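Local atomic coordinates of cell surface protein (Putative S-layer protein) (PDB entry 5NJL), a protein that probably acts as an adhesin in the cell wall and S-layer of Clostridioides difficile, and mediates cell adhesion in vitro. Residues E7-K12 against A207-K212. Numbering follows the deposited sequence.
Sequences ETITKK and AEITIK. With SO4 (sulfate ion), chain H; SO4 (sulfate ion), chain J.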
# COMPACT_ATOMS: atom_id res chain seq x y z
N GLU A 7 -11.89 6.04 -5.41
CA GLU A 7 -12.39 6.81 -6.53
C GLU A 7 -13.65 6.15 -7.07
O GLU A 7 -13.81 4.93 -7.00
CB GLU A 7 -11.33 6.90 -7.61
CG GLU A 7 -11.60 7.96 -8.66
CD GLU A 7 -10.44 8.17 -9.62
OE1 GLU A 7 -10.70 8.37 -10.83
OE2 GLU A 7 -9.26 8.14 -9.18
N THR A 8 -14.54 6.96 -7.61
CA THR A 8 -15.74 6.48 -8.26
C THR A 8 -15.69 6.96 -9.68
O THR A 8 -15.41 8.14 -9.95
CB THR A 8 -16.99 6.99 -7.53
OG1 THR A 8 -17.08 6.34 -6.27
CG2 THR A 8 -18.28 6.68 -8.35
N ILE A 9 -15.92 6.04 -10.61
CA ILE A 9 -15.96 6.34 -12.03
C ILE A 9 -17.23 5.78 -12.65
O ILE A 9 -17.92 4.95 -12.05
CB ILE A 9 -14.72 5.80 -12.77
CG1 ILE A 9 -14.61 4.27 -12.66
CG2 ILE A 9 -13.45 6.46 -12.24
CD1 ILE A 9 -13.62 3.67 -13.65
N THR A 10 -17.55 6.25 -13.85
CA THR A 10 -18.68 5.72 -14.60
C THR A 10 -18.26 4.47 -15.39
O THR A 10 -17.06 4.22 -15.61
CB THR A 10 -19.21 6.74 -15.59
OG1 THR A 10 -18.23 7.01 -16.60
CG2 THR A 10 -19.59 8.06 -14.86
N LYS A 11 -19.25 3.72 -15.83
CA LYS A 11 -19.01 2.60 -16.72
C LYS A 11 -18.28 3.04 -18.00
O LYS A 11 -17.37 2.35 -18.45
CB LYS A 11 -20.33 1.88 -17.04
CG LYS A 11 -20.22 0.78 -18.09
CD LYS A 11 -21.51 -0.02 -18.12
CE LYS A 11 -21.49 -0.99 -19.29
NZ LYS A 11 -22.59 -1.95 -19.17
N LYS A 12 -18.65 4.18 -18.57
CA LYS A 12 -17.95 4.72 -19.75
C LYS A 12 -16.47 5.00 -19.46
O LYS A 12 -15.60 4.75 -20.30
CB LYS A 12 -18.55 6.06 -20.22
CG LYS A 12 -19.98 6.08 -20.71
CD LYS A 12 -20.37 7.55 -20.93
CE LYS A 12 -21.85 7.75 -21.20
NZ LYS A 12 -22.17 9.20 -21.38
N ALA A 207 -5.61 0.84 -4.40
CA ALA A 207 -6.83 1.49 -4.86
C ALA A 207 -8.07 0.68 -4.62
O ALA A 207 -8.01 -0.54 -4.53
CB ALA A 207 -6.73 1.86 -6.33
N GLU A 208 -9.19 1.38 -4.50
CA GLU A 208 -10.52 0.80 -4.49
C GLU A 208 -11.31 1.69 -5.45
O GLU A 208 -11.45 2.89 -5.21
CB GLU A 208 -11.06 0.86 -3.07
CG GLU A 208 -12.50 0.41 -2.84
CD GLU A 208 -13.05 0.97 -1.52
OE1 GLU A 208 -12.47 0.64 -0.44
OE2 GLU A 208 -14.05 1.74 -1.56
N ILE A 209 -11.73 1.13 -6.59
CA ILE A 209 -12.43 1.90 -7.61
C ILE A 209 -13.85 1.37 -7.69
O ILE A 209 -14.05 0.18 -7.89
CB ILE A 209 -11.76 1.80 -8.99
CG1 ILE A 209 -10.29 2.24 -8.91
CG2 ILE A 209 -12.50 2.64 -10.03
CD1 ILE A 209 -9.34 1.07 -8.95
N THR A 210 -14.83 2.27 -7.51
CA THR A 210 -16.25 1.92 -7.63
C THR A 210 -16.72 2.35 -9.01
O THR A 210 -16.58 3.51 -9.38
CB THR A 210 -17.09 2.61 -6.54
OG1 THR A 210 -16.57 2.24 -5.26
CG2 THR A 210 -18.57 2.17 -6.62
N ILE A 211 -17.21 1.39 -9.80
CA ILE A 211 -17.65 1.65 -11.15
C ILE A 211 -19.18 1.66 -11.09
O ILE A 211 -19.78 0.72 -10.64
CB ILE A 211 -17.20 0.56 -12.14
CG1 ILE A 211 -15.68 0.37 -12.09
CG2 ILE A 211 -17.60 0.95 -13.56
CD1 ILE A 211 -15.24 -0.91 -12.78
N LYS A 212 -19.78 2.75 -11.54
CA LYS A 212 -21.23 2.93 -11.46
C LYS A 212 -21.77 3.16 -12.84
O LYS A 212 -21.29 4.04 -13.56
CB LYS A 212 -21.56 4.13 -10.57
CG LYS A 212 -21.21 3.90 -9.12
CD LYS A 212 -21.52 5.11 -8.25
CE LYS A 212 -21.10 4.87 -6.81
NZ LYS A 212 -21.62 5.89 -5.85
S SO4 H . -24.67 0.24 -21.40
O1 SO4 H . -24.12 -1.07 -21.84
O2 SO4 H . -25.71 0.65 -22.37
O3 SO4 H . -23.57 1.24 -21.42
O4 SO4 H . -25.29 0.13 -20.05
S SO4 J . -21.77 12.72 -20.76
O1 SO4 J . -22.82 12.57 -19.72
O2 SO4 J . -22.39 12.79 -22.11
O3 SO4 J . -21.02 13.96 -20.50
O4 SO4 J . -20.86 11.55 -20.72
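Five backbone hydrogen bonds join E7-K12 to A207-K212, a worked example of an edge strand pairing in parallel with a strand some 195 residues further along the chain. The odd residues of the first segment do the bonding: E7 N donates to E208 O at 3.2 Å, E7 O accepts T210 N at 2.9 Å, I9 N reaches T210 O at 2.9 Å, and I9 O takes K212 N. Beyond the end of strand 7-10 the ladder is less regular, since K11 N approaches K212 O at 3.1 Å from 51° above the carbonyl plane, just where the chain turns toward helix 14-25. The ammonium of K11, ending an extended chain, is hydrogen-bonded to N65 O, L67 O and a sulfate, probably from the crystallisation liquor.

Side chains sort by face. I9 CG1 sits between its own backbone N and carbonyl carbon (chi1 61°), which brings it 3.7 Å from I209 CG2; I9 also runs alongside I211, and L17 packs against all three isoleucines. On the opposite face T8 CG2 lies 3.6 Å from K212 CD, while the lysine's NZ continues to a salt bridge with E273. Backbone hydrogen bonds and isoleucine packing thus hold strand 5-10 to the sheet, beside a lysine whose aliphatic part packs while its charge is paired elsewhere.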